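SusD superfamily protein (Bacteroides thetaiotaomicron, PDB 3MCX) is of unknown function but probably binds glycans at the outer membrane for uptake into the cell. Local coordinates at residues A[90-95]-A[152-157]; A[131-136]-A[176-181]; A[182-187]-A[206-211]. All blocks are in the same frame, centred on the assembly; numbering follows the deposited sequence. Where two conformers were deposited one is given.

Contact 1 (A[90-95]-A[152-157])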
ATOM      1  N   THR A  90      15.598   1.691  -4.369  1.00  6.09           N
ATOM      2  CA  THR A  90      14.774   1.179  -5.468  1.00  6.41           C
ATOM      3  C   THR A  90      13.726   2.202  -5.862  1.00  5.88           C
ATOM      4  O   THR A  90      13.470   2.394  -7.067  1.00  6.15           O
ATOM      5  CB  THR A  90      14.158  -0.185  -5.110  1.00  7.07           C
ATOM      6  OG1 THR A  90      15.216  -1.081  -4.710  1.00  7.78           O
ATOM      7  CG2 THR A  90      13.351  -0.780  -6.278  1.00  7.98           C
ATOM      8  N   VAL A  91      13.064   2.841  -4.881  1.00  6.20           N
ATOM      9  CA  VAL A  91      12.058   3.847  -5.217  1.00  6.40           C
ATOM     10  C   VAL A  91      12.708   5.059  -5.855  1.00  6.57           C
ATOM     11  O   VAL A  91      12.182   5.612  -6.829  1.00  6.27           O
ATOM     12  CB  VAL A  91      11.126   4.171  -4.036  1.00  6.55           C
ATOM     13  CG1 VAL A  91      10.122   5.237  -4.468  1.00  7.30           C
ATOM     14  CG2 VAL A  91      10.383   2.908  -3.594  1.00  7.42           C
ATOM     15  N   TYR A  92      13.883   5.460  -5.373  1.00  5.56           N
ATOM     16  CA  TYR A  92      14.591   6.566  -6.029  1.00  5.48           C
ATOM     17  C   TYR A  92      15.005   6.214  -7.463  1.00  6.42           C
ATOM     18  O   TYR A  92      15.062   7.066  -8.326  1.00  6.44           O
ATOM     19  CB  TYR A  92      15.777   7.077  -5.190  1.00  5.38           C
ATOM     20  CG  TYR A  92      15.346   8.134  -4.216  1.00  5.51           C
ATOM     21  CD1 TYR A  92      14.934   9.360  -4.676  1.00  6.60           C
ATOM     22  CD2 TYR A  92      15.292   7.875  -2.840  1.00  6.85           C
ATOM     23  CE1 TYR A  92      14.494  10.324  -3.798  1.00  6.38           C
ATOM     24  CE2 TYR A  92      14.852   8.822  -1.967  1.00  6.47           C
ATOM     25  CZ  TYR A  92      14.445  10.053  -2.448  1.00  8.84           C
ATOM     26  OH  TYR A  92      13.945  10.982  -1.561  1.00  7.25           O
ATOM     27  N   LYS A  93      15.335   4.946  -7.726  1.00  5.92           N
ATOM     28  CA  LYS A  93      15.641   4.529  -9.095  1.00  6.25           C
ATOM     29  C   LYS A  93      14.415   4.732  -9.989  1.00  6.09           C
ATOM     30  O   LYS A  93      14.550   5.219 -11.109  1.00  5.90           O
ATOM     31  CB  LYS A  93      16.110   3.063  -9.138  1.00  7.59           C
ATOM     32  CG  LYS A  93      16.630   2.606 -10.501  1.00  8.64           C
ATOM     33  CD  LYS A  93      17.197   1.169 -10.317  1.00 13.93           C
ATOM     34  CE  LYS A  93      17.636   0.517 -11.619  1.00 18.82           C
ATOM     35  NZ  LYS A  93      17.982  -0.928 -11.302  1.00 24.18           N
ATOM     36  N   VAL A  94      13.238   4.338  -9.497  1.00  5.68           N
ATOM     37  CA  VAL A  94      12.017   4.568 -10.256  1.00  6.38           C
ATOM     38  C   VAL A  94      11.833   6.075 -10.488  1.00  6.05           C
ATOM     39  O   VAL A  94      11.525   6.486 -11.609  1.00  6.94           O
ATOM     40  CB  VAL A  94      10.790   3.984  -9.585  1.00  6.34           C
ATOM     41  CG1 VAL A  94       9.494   4.520 -10.244  1.00  7.62           C
ATOM     42  CG2 VAL A  94      10.841   2.438  -9.659  1.00  8.41           C
ATOM     43  N   ILE A  95      12.021   6.902  -9.461  1.00  6.27           N
ATOM     44  CA  ILE A  95      11.854   8.355  -9.624  1.00  6.19           C
ATOM     45  C   ILE A  95      12.809   8.884 -10.700  1.00  6.15           C
ATOM     46  O   ILE A  95      12.415   9.629 -11.607  1.00  5.92           O
ATOM     47  CB  ILE A  95      12.052   9.078  -8.281  1.00  6.43           C
ATOM     48  CG1 ILE A  95      10.848   8.799  -7.382  1.00  6.90           C
ATOM     49  CG2 ILE A  95      12.280  10.586  -8.519  1.00  5.52           C
ATOM     50  CD1 ILE A  95      11.023   9.225  -5.923  1.00  7.80           C
ATOM     51  N   LEU A 152      10.616  16.504   8.827  1.00  6.36           N
ATOM     52  CA  LEU A 152      11.342  16.139   7.596  1.00  6.56           C
ATOM     53  C   LEU A 152      10.771  14.949   6.854  1.00  6.75           C
ATOM     54  O   LEU A 152      10.433  13.924   7.459  1.00  6.41           O
ATOM     55  CB  LEU A 152      12.829  15.901   7.895  1.00  6.83           C
ATOM     56  CG  LEU A 152      13.635  17.113   8.369  1.00  9.69           C
ATOM     57  CD1 LEU A 152      15.081  16.695   8.667  1.00 11.48           C
ATOM     58  CD2 LEU A 152      13.591  18.257   7.353  1.00  9.81           C
ATOM     59  N   GLY A 153      10.680  15.111   5.534  1.00  6.48           N
ATOM     60  CA  GLY A 153      10.270  14.077   4.637  1.00  6.54           C
ATOM     61  C   GLY A 153      11.505  13.470   3.990  1.00  7.00           C
ATOM     62  O   GLY A 153      12.401  12.980   4.698  1.00  8.16           O
ATOM     63  N   VAL A 154      11.563  13.482   2.666  1.00  5.86           N
ATOM     64  CA  VAL A 154      12.692  12.950   1.923  1.00  5.86           C
ATOM     65  C   VAL A 154      13.133  13.943   0.854  1.00  6.47           C
ATOM     66  O   VAL A 154      12.455  14.958   0.618  1.00  6.34           O
ATOM     67  CB  VAL A 154      12.361  11.610   1.293  1.00  5.26           C
ATOM     68  CG1 VAL A 154      11.944  10.575   2.345  1.00  5.89           C
ATOM     69  CG2 VAL A 154      11.242  11.762   0.235  1.00  6.80           C
ATOM     70  N   PRO A 155      14.266  13.696   0.189  1.00  5.81           N
ATOM     71  CA  PRO A 155      14.657  14.573  -0.900  1.00  6.04           C
ATOM     72  C   PRO A 155      13.715  14.504  -2.107  1.00  6.03           C
ATOM     73  O   PRO A 155      13.213  13.449  -2.487  1.00  7.08           O
ATOM     74  CB  PRO A 155      16.070  14.083  -1.267  1.00  6.74           C
ATOM     75  CG  PRO A 155      16.582  13.515   0.016  1.00  6.91           C
ATOM     76  CD  PRO A 155      15.389  12.833   0.600  1.00  6.14           C
ATOM     77  N   ILE A 156      13.487  15.661  -2.691  1.00  5.53           N
ATOM     78  CA  ILE A 156      12.622  15.789  -3.848  1.00  6.55           C
ATOM     79  C   ILE A 156      13.445  15.985  -5.106  1.00  7.73           C
ATOM     80  O   ILE A 156      14.198  16.968  -5.263  1.00  8.20           O
ATOM     81  CB  ILE A 156      11.629  16.971  -3.684  1.00  6.66           C
ATOM     82  CG1 ILE A 156      10.742  16.718  -2.475  1.00  6.88           C
ATOM     83  CG2 ILE A 156      10.772  17.149  -4.972  1.00  7.07           C
ATOM     84  CD1 ILE A 156       9.785  17.875  -2.169  1.00  6.74           C
ATOM     85  N   GLU A 157      13.262  15.037  -6.038  1.00  8.73           N
ATOM     86  CA  GLU A 157      13.855  15.143  -7.396  1.00 10.32           C
ATOM     87  C   GLU A 157      12.790  15.235  -8.487  1.00 10.50           C
ATOM     88  O   GLU A 157      11.976  14.338  -8.634  1.00  9.82           O
ATOM     89  CB  GLU A 157      14.741  13.931  -7.682  1.00 12.58           C
ATOM     90  CG  GLU A 157      15.922  13.835  -6.750  1.00 15.17           C
ATOM     91  CD  GLU A 157      16.880  12.678  -7.091  1.00 22.68           C
ATOM     92  OE1 GLU A 157      16.718  12.060  -8.176  1.00 23.74           O
ATOM     93  OE2 GLU A 157      17.807  12.415  -6.285  1.00 24.68           O
TER
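The Y92 ring meets P155 O at its edge, in the plane of the ring. W88 meets the ring with its own plane turned by about 50°, and L136 of helix 115-140 also packs on it. Y92 CB does not point straight at the loop, but the length of the side chain carries the hydroxyl into segment 152-157. There Y92 OH donates a hydrogen bond to P155 O, 2.7 Å away. The bond lies in the carbonyl plane, on a lone pair, with a C=O...donor angle of 124°. P155 CD lies 3.2 Å from Y92 OH, and the tyrosine end meets the proline nearly square on. V154 CB is 3.3 Å from Y92 OH. V154 CG2 is just as near, because chi1 of -59° places it between the backbone N and the carbonyl carbon. The contact pins the irregular connection between helices 115-140 and 172-186 against helix 81-106, within the largely helical fold of this SusD family member. A phenylalanine in place of Y92 would probably leave P155 O without this donor and free the loop to shift against the helix. One turn further along helix 81-106, I95 CG2 packs 3.8 Å from E157 O. The branch reaches there because it is anti to its own backbone N. E157 O accepts a hydrogen bond from N99 ND2, on the same helix. The carboxylate of E157 makes weak hydrogen bonds, OE1 with S161 OG and OE2 with a glycerol probably left from crystallisation.

Contact 2 (A[131-136]-A[176-181]). With ZN (zinc ion), chain B.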
ATOM      1  N   LEU A 131       3.465   8.896  -6.934  1.00  6.92           N
ATOM      2  CA  LEU A 131       3.232   7.728  -6.079  1.00  6.96           C
ATOM      3  C   LEU A 131       4.523   7.295  -5.368  1.00  6.91           C
ATOM      4  O   LEU A 131       4.511   6.979  -4.175  1.00  6.63           O
ATOM      5  CB  LEU A 131       2.698   6.595  -6.937  1.00  7.11           C
ATOM      6  CG  LEU A 131       2.347   5.292  -6.248  1.00  8.50           C
ATOM      7  CD1 LEU A 131       1.390   5.535  -5.084  1.00  8.25           C
ATOM      8  CD2 LEU A 131       1.733   4.318  -7.308  1.00  9.09           C
ATOM      9  N   SER A 132       5.630   7.333  -6.110  1.00  6.26           N
ATOM     10  CA  SER A 132       6.913   6.939  -5.555  1.00  6.19           C
ATOM     11  C   SER A 132       7.335   7.882  -4.414  1.00  6.31           C
ATOM     12  O   SER A 132       7.755   7.432  -3.360  1.00  7.50           O
ATOM     13  CB  SER A 132       7.933   6.819  -6.662  1.00  7.20           C
ATOM     14  OG  SER A 132       7.599   5.757  -7.569  1.00  7.38           O
ATOM     15  N   LEU A 133       7.219   9.197  -4.633  1.00  6.13           N
ATOM     16  CA  LEU A 133       7.598  10.154  -3.595  1.00  6.70           C
ATOM     17  C   LEU A 133       6.677   9.952  -2.381  1.00  6.97           C
ATOM     18  O   LEU A 133       7.147  10.005  -1.235  1.00  6.58           O
ATOM     19  CB  LEU A 133       7.515  11.569  -4.127  1.00  6.28           C
ATOM     20  CG  LEU A 133       7.819  12.674  -3.098  1.00  6.41           C
ATOM     21  CD1 LEU A 133       9.171  12.510  -2.406  1.00  7.56           C
ATOM     22  CD2 LEU A 133       7.688  14.086  -3.738  1.00  7.88           C
ATOM     23  N   PHE A 134       5.379   9.720  -2.596  1.00  6.69           N
ATOM     24  CA  PHE A 134       4.436   9.449  -1.508  1.00  7.18           C
ATOM     25  C   PHE A 134       4.887   8.245  -0.678  1.00  7.45           C
ATOM     26  O   PHE A 134       4.902   8.287   0.551  1.00  7.57           O
ATOM     27  CB  PHE A 134       3.036   9.223  -2.102  1.00  7.05           C
ATOM     28  CG  PHE A 134       1.964   8.872  -1.107  1.00  6.44           C
ATOM     29  CD1 PHE A 134       1.599   9.749  -0.117  1.00  7.97           C
ATOM     30  CD2 PHE A 134       1.285   7.676  -1.200  1.00  7.69           C
ATOM     31  CE1 PHE A 134       0.569   9.444   0.753  1.00  9.02           C
ATOM     32  CE2 PHE A 134       0.267   7.360  -0.311  1.00  8.00           C
ATOM     33  CZ  PHE A 134      -0.097   8.243   0.642  1.00  8.84           C
ATOM     34  N   ASN A 135       5.236   7.156  -1.364  1.00  7.51           N
ATOM     35  CA  ASN A 135       5.703   5.941  -0.693  1.00  7.82           C
ATOM     36  C   ASN A 135       6.925   6.185   0.166  1.00  7.14           C
ATOM     37  O   ASN A 135       6.998   5.726   1.312  1.00  7.21           O
ATOM     38  CB  ASN A 135       5.950   4.850  -1.731  1.00  7.11           C
ATOM     39  CG  ASN A 135       4.642   4.297  -2.309  1.00  7.52           C
ATOM     40  OD1 ASN A 135       3.637   4.178  -1.593  1.00  7.95           O
ATOM     41  ND2 ASN A 135       4.658   3.932  -3.596  1.00  7.35           N
ATOM     42  N   LEU A 136       7.913   6.918  -0.362  1.00  6.56           N
ATOM     43  CA  LEU A 136       9.086   7.248   0.445  1.00  6.01           C
ATOM     44  C   LEU A 136       8.724   8.109   1.670  1.00  6.28           C
ATOM     45  O   LEU A 136       9.241   7.913   2.753  1.00  6.75           O
ATOM     46  CB  LEU A 136      10.134   7.973  -0.388  1.00  6.40           C
ATOM     47  CG  LEU A 136      10.888   7.081  -1.379  1.00  7.08           C
ATOM     48  CD1 LEU A 136      11.465   7.927  -2.494  1.00  8.30           C
ATOM     49  CD2 LEU A 136      11.971   6.288  -0.655  1.00  7.34           C
ATOM     50  N   TYR A 176       4.380  16.093   0.113  1.00  7.00           N
ATOM     51  CA  TYR A 176       2.975  15.905  -0.285  1.00  6.27           C
ATOM     52  C   TYR A 176       2.527  16.899  -1.377  1.00  6.40           C
ATOM     53  O   TYR A 176       1.772  16.542  -2.275  1.00  6.20           O
ATOM     54  CB  TYR A 176       2.025  15.953   0.916  1.00  6.58           C
ATOM     55  CG  TYR A 176       1.792  14.650   1.655  1.00  7.73           C
ATOM     56  CD1 TYR A 176       2.693  14.163   2.587  1.00  8.60           C
ATOM     57  CD2 TYR A 176       0.625  13.944   1.460  1.00  9.64           C
ATOM     58  CE1 TYR A 176       2.448  12.981   3.285  1.00  8.20           C
ATOM     59  CE2 TYR A 176       0.371  12.764   2.150  1.00  8.80           C
ATOM     60  CZ  TYR A 176       1.273  12.311   3.080  1.00  8.89           C
ATOM     61  OH  TYR A 176       0.991  11.148   3.775  1.00  8.64           O
ATOM     62  N   GLU A 177       2.979  18.137  -1.290  1.00  5.58           N
ATOM     63  CA  GLU A 177       2.654  19.131  -2.343  1.00  6.37           C
ATOM     64  C   GLU A 177       3.112  18.613  -3.699  1.00  6.92           C
ATOM     65  O   GLU A 177       2.390  18.709  -4.680  1.00  6.43           O
ATOM     66  CB  GLU A 177       3.321  20.454  -2.100  1.00  6.34           C
ATOM     67  CG  GLU A 177       2.716  21.278  -1.030  1.00  7.93           C
ATOM     68  CD  GLU A 177       3.498  22.570  -0.851  1.00  8.64           C
ATOM     69  OE1 GLU A 177       4.707  22.626  -1.241  1.00  8.12           O
ATOM     70  OE2 GLU A 177       2.884  23.545  -0.347  1.00  9.85           O
ATOM     71  N   GLN A 178       4.308  18.040  -3.743  1.00  6.21           N
ATOM     72  CA  GLN A 178       4.834  17.537  -5.034  1.00  6.47           C
ATOM     73  C   GLN A 178       4.070  16.302  -5.510  1.00  6.56           C
ATOM     74  O   GLN A 178       3.811  16.190  -6.729  1.00  6.95           O
ATOM     75  CB  GLN A 178       6.335  17.249  -4.925  1.00  6.83           C
ATOM     76  CG  GLN A 178       7.000  16.903  -6.237  1.00  7.02           C
ATOM     77  CD  GLN A 178       6.981  18.041  -7.207  1.00  8.28           C
ATOM     78  OE1 GLN A 178       7.483  19.134  -6.920  1.00  9.55           O
ATOM     79  NE2 GLN A 178       6.412  17.802  -8.389  1.00 11.67           N
ATOM     80  N   VAL A 179       3.686  15.426  -4.563  1.00  6.10           N
ATOM     81  CA  VAL A 179       2.895  14.265  -4.908  1.00  6.86           C
ATOM     82  C   VAL A 179       1.577  14.676  -5.553  1.00  6.88           C
ATOM     83  O   VAL A 179       1.194  14.179  -6.620  1.00  6.61           O
ATOM     84  CB  VAL A 179       2.590  13.437  -3.678  1.00  6.72           C
ATOM     85  CG1 VAL A 179       1.554  12.327  -4.005  1.00  7.52           C
ATOM     86  CG2 VAL A 179       3.906  12.850  -3.086  1.00  7.47           C
ATOM     87  N   VAL A 180       0.876  15.579  -4.867  1.00  7.40           N
ATOM     88  CA  VAL A 180      -0.413  16.084  -5.339  1.00  7.21           C
ATOM     89  C   VAL A 180      -0.275  16.778  -6.692  1.00  7.33           C
ATOM     90  O   VAL A 180      -1.082  16.555  -7.600  1.00  8.26           O
ATOM     91  CB  VAL A 180      -1.060  17.016  -4.284  1.00  7.68           C
ATOM     92  CG1 VAL A 180      -2.293  17.738  -4.865  1.00  7.06           C
ATOM     93  CG2 VAL A 180      -1.475  16.175  -3.014  1.00  7.53           C
ATOM     94  N   SER A 181       0.754  17.585  -6.852  1.00  6.73           N
ATOM     95  CA  SER A 181       1.005  18.248  -8.121  0.50  6.72           C
ATOM     96  C   SER A 181       1.182  17.235  -9.270  1.00  6.71           C
ATOM     97  O   SER A 181       0.578  17.365 -10.353  1.00  6.83           O
ATOM     98  CB  SER A 181       2.260  19.110  -7.994  0.50  6.79           C
ATOM     99  OG  SER A 181       2.563  19.804  -9.190  0.50  8.27           O
TER
HETATM  100 ZN    ZN B   1       5.782  24.209  -1.145  0.80 12.14          ZN
HETATM  101  O   HOH W   1       7.368  23.179  -1.774  1.00  8.09           O
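E177 OE1 binds a zinc ion at 1.9 Å on the exposed side of helix 172-186, while Y176, Q178 and V179 of the same helix pack against L133 and F134. A water is a second ligand, 2.0 Å from the zinc. E177 OE2 stays well back, so the carboxylate binds through one oxygen. The buried side has apolar chemistry. F134 and Y176 form an offset edge-to-face pair, with planes at 86° and centroids 5.6 Å apart. The edge of F134 points to the face of Y176, and F134 CE1 comes within 3.6 Å of Y176 CE2. F134 CG is anti to its backbone N (chi1 177°), which swings the ring out to meet the tyrosine. V179 packs at the base of F134: its CG2 rests 3.5 Å from F134 N and also touches F134 CB and L133 CG. L133 CD2 meets Q178 CB at 3.6 Å. The glutamine chain then bends at chi2 and leads its amide away to D182, where NE2 is hydrogen-bonded to OD1. The two segments run nearly antiparallel, their axes at 153° and 8.6 Å apart. Helix 201-214 closes one flank of this pair through V211, which touches both F134 and Y176. Helix 81-106 packs on segment 131-136 through V91, V94 and I95 at S132 and Y92 at L136.

Contact 3 (A[182-187]-A[206-211])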
ATOM      1  N   ASP A 182       2.043  16.255  -9.059  1.00  6.89           N
ATOM      2  CA  ASP A 182       2.324  15.257 -10.101  1.00  7.13           C
ATOM      3  C   ASP A 182       1.068  14.497 -10.503  1.00  7.72           C
ATOM      4  O   ASP A 182       0.764  14.351 -11.677  1.00  7.71           O
ATOM      5  CB  ASP A 182       3.396  14.283  -9.651  1.00  7.14           C
ATOM      6  CG  ASP A 182       4.792  14.897  -9.615  1.00  7.70           C
ATOM      7  OD1 ASP A 182       4.969  16.041 -10.041  1.00  9.92           O
ATOM      8  OD2 ASP A 182       5.722  14.166  -9.178  1.00  8.74           O
HETATM    9  N   MSE A 183       0.310  14.040  -9.527  1.00  7.48           N
HETATM   10  CA  MSE A 183      -0.869  13.233  -9.852  1.00  7.71           C
HETATM   11  C   MSE A 183      -1.940  14.094 -10.489  1.00  7.69           C
HETATM   12  O   MSE A 183      -2.597  13.644 -11.450  1.00  8.97           O
HETATM   13  CB  MSE A 183      -1.406  12.544  -8.623  1.00  7.20           C
HETATM   14  CG  MSE A 183      -0.460  11.569  -7.952  1.00  8.49           C
HETATM   15 SE   MSE A 183      -1.409  10.553  -6.590  0.75  7.39          SE
HETATM   16  CE  MSE A 183       0.056   9.406  -6.106  1.00  8.36           C
ATOM     17  N   SER A 184      -2.117  15.315  -9.990  1.00  7.41           N
ATOM     18  CA  SER A 184      -3.135  16.219 -10.520  1.00  7.90           C
ATOM     19  C   SER A 184      -2.806  16.690 -11.936  1.00  7.68           C
ATOM     20  O   SER A 184      -3.693  16.761 -12.809  1.00  7.72           O
ATOM     21  CB  SER A 184      -3.286  17.443  -9.596  1.00  8.15           C
ATOM     22  OG  SER A 184      -3.661  17.022  -8.282  1.00 11.07           O
ATOM     23  N   ASN A 185      -1.545  17.048 -12.160  1.00  6.90           N
ATOM     24  CA  ASN A 185      -1.083  17.513 -13.473  1.00  7.18           C
ATOM     25  C   ASN A 185      -1.149  16.392 -14.518  1.00  7.28           C
ATOM     26  O   ASN A 185      -1.285  16.683 -15.712  1.00  7.58           O
ATOM     27  CB  ASN A 185       0.328  18.095 -13.397  1.00  7.62           C
ATOM     28  CG  ASN A 185       0.377  19.439 -12.681  1.00 10.87           C
ATOM     29  OD1 ASN A 185      -0.571  20.205 -12.752  1.00 16.69           O
ATOM     30  ND2 ASN A 185       1.512  19.750 -12.041  1.00 13.44           N
ATOM     31  N   ALA A 186      -1.079  15.147 -14.065  1.00  6.93           N
ATOM     32  CA  ALA A 186      -1.207  13.978 -14.936  1.00  7.79           C
ATOM     33  C   ALA A 186      -2.618  13.752 -15.468  1.00  7.97           C
ATOM     34  O   ALA A 186      -2.789  13.234 -16.556  1.00  7.24           O
ATOM     35  CB  ALA A 186      -0.764  12.723 -14.183  1.00  7.08           C
ATOM     36  N   LEU A 187      -3.646  14.139 -14.723  1.00  7.95           N
ATOM     37  CA  LEU A 187      -4.995  13.601 -14.977  1.00  8.13           C
ATOM     38  C   LEU A 187      -5.514  13.769 -16.408  1.00  7.46           C
ATOM     39  O   LEU A 187      -6.057  12.821 -16.991  1.00  7.74           O
ATOM     40  CB  LEU A 187      -6.020  14.210 -13.998  1.00  8.10           C
ATOM     41  CG  LEU A 187      -5.856  13.936 -12.518  1.00  8.87           C
ATOM     42  CD1 LEU A 187      -6.885  14.764 -11.776  1.00  9.31           C
ATOM     43  CD2 LEU A 187      -6.018  12.438 -12.220  1.00  9.02           C
ATOM     44  N   ALA A 206      -8.225   7.691  -7.610  1.00  8.24           N
ATOM     45  CA  ALA A 206      -8.269   6.782  -6.459  1.00  7.68           C
ATOM     46  C   ALA A 206      -7.036   6.997  -5.586  1.00  7.95           C
ATOM     47  O   ALA A 206      -7.140   7.153  -4.365  1.00  7.43           O
ATOM     48  CB  ALA A 206      -8.346   5.310  -6.930  1.00  8.48           C
ATOM     49  N   LEU A 207      -5.863   7.050  -6.208  1.00  7.34           N
ATOM     50  CA  LEU A 207      -4.638   7.278  -5.437  1.00  7.62           C
ATOM     51  C   LEU A 207      -4.641   8.663  -4.783  1.00  7.31           C
ATOM     52  O   LEU A 207      -4.220   8.813  -3.617  1.00  7.18           O
ATOM     53  CB  LEU A 207      -3.395   7.139  -6.319  1.00  7.02           C
ATOM     54  CG  LEU A 207      -3.118   5.714  -6.798  1.00  8.29           C
ATOM     55  CD1 LEU A 207      -2.062   5.767  -7.937  1.00  8.62           C
ATOM     56  CD2 LEU A 207      -2.718   4.785  -5.600  1.00  8.89           C
ATOM     57  N   LEU A 208      -5.135   9.676  -5.490  1.00  6.88           N
ATOM     58  CA  LEU A 208      -5.277  10.988  -4.875  1.00  7.19           C
ATOM     59  C   LEU A 208      -6.199  10.948  -3.653  1.00  7.31           C
ATOM     60  O   LEU A 208      -5.943  11.644  -2.673  1.00  7.69           O
ATOM     61  CB  LEU A 208      -5.756  12.028  -5.895  1.00  7.01           C
ATOM     62  CG  LEU A 208      -4.638  12.683  -6.724  1.00  5.29           C
ATOM     63  CD1 LEU A 208      -5.257  13.374  -7.986  1.00  5.62           C
ATOM     64  CD2 LEU A 208      -3.862  13.690  -5.865  1.00  8.29           C
ATOM     65  N   SER A 209      -7.251  10.130  -3.676  1.00  7.57           N
ATOM     66  CA  SER A 209      -8.104  10.019  -2.474  1.00  7.15           C
ATOM     67  C   SER A 209      -7.320   9.493  -1.283  1.00  7.38           C
ATOM     68  O   SER A 209      -7.521   9.965  -0.152  1.00  7.79           O
ATOM     69  CB  SER A 209      -9.404   9.227  -2.706  1.00  6.68           C
ATOM     70  OG  SER A 209      -9.192   7.828  -2.775  1.00  7.25           O
ATOM     71  N   ARG A 210      -6.424   8.536  -1.516  1.00  6.96           N
ATOM     72  CA  ARG A 210      -5.563   8.022  -0.477  1.00  7.31           C
ATOM     73  C   ARG A 210      -4.612   9.087   0.016  1.00  7.49           C
ATOM     74  O   ARG A 210      -4.410   9.229   1.206  1.00  7.78           O
ATOM     75  CB  ARG A 210      -4.801   6.812  -1.025  1.00  7.48           C
ATOM     76  CG  ARG A 210      -3.817   6.182  -0.029  1.00  7.35           C
ATOM     77  CD  ARG A 210      -2.936   5.143  -0.669  1.00  7.45           C
ATOM     78  NE  ARG A 210      -3.656   3.953  -1.096  1.00  8.15           N
ATOM     79  CZ  ARG A 210      -3.120   2.969  -1.819  1.00  8.77           C
ATOM     80  NH1 ARG A 210      -1.878   3.049  -2.249  1.00  9.26           N
ATOM     81  NH2 ARG A 210      -3.831   1.896  -2.102  1.00 10.15           N
ATOM     82  N   VAL A 211      -3.963   9.787  -0.922  1.00  7.40           N
ATOM     83  CA  VAL A 211      -3.021  10.834  -0.540  1.00  7.14           C
ATOM     84  C   VAL A 211      -3.684  11.939   0.300  1.00  7.19           C
ATOM     85  O   VAL A 211      -3.213  12.294   1.397  1.00  7.69           O
ATOM     86  CB  VAL A 211      -2.289  11.408  -1.798  1.00  7.52           C
ATOM     87  CG1 VAL A 211      -1.445  12.619  -1.452  1.00  7.22           C
ATOM     88  CG2 VAL A 211      -1.478  10.312  -2.468  1.00  7.78           C
TER
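This is apolar packing between two consecutive antiparallel helices, 172-186 and 201-214, which form a helical hairpin. Such a pair is consistent with the placing of the SusD family in the TPR clan of helical-hairpin proteins. The segment axes pass 10.5 Å apart at 153°, a spacing bridged by long side chains. M183, present as selenomethionine, does most of this. Its CB lies 3.8 Å from L208 CG, and the two side chains run alongside each other, pointing opposite ways. With CG anti to the carbonyl carbon (chi1 -62°) and the chain extended beyond it, the selenium is carried across to helix 201-214. There M183 SE meets L207 CB at 4.0 Å. The terminal methyl goes further, with M183 CE 4.1 Å from V211 CG2. It also packs on L131 of helix 115-140. S184 OG also touches L208, 4.0 Å from L208 CD1. That hydroxyl is hydrogen-bonded to V180 O, one turn back in its own helix, so its polar end is already satisfied. L187 CD1 reaches L208 CD1 more loosely, at 4.4 Å. The far side of helix 201-214 is polar in part. R210 NH2 makes a salt bridge with E358 OE1 and a hydrogen bond with I353 O, while L207 CD2 covers one face of its guanidinium, lying off-centre over it. S209 OG donates to A206 O at 2.7 Å, in the carbonyl plane and on a lone pair, and the same oxygen also accepts from R210 N.

All three contacts are largely buried, but they join different elements. Contacts 2 and 3 share helix 172-186, packing it on helix 115-140 and on helix 201-214. They also touch each other, as where F134 CE2 meets R210 CD at 3.9 Å. Contact 1 is the one that involves a loop, and the one held by a hydrogen bond between its segments. Contact 2 adds an aromatic pair to its apolar packing between antiparallel helices, and contact 3 is aliphatic and selenomethionine packing. Contact 1 meets contact 2 where V154 CG2 lies 3.4 Å from L133 CD1, but does not touch contact 3. Zinc is bound at contact 2, on the solvent side of its helix pair.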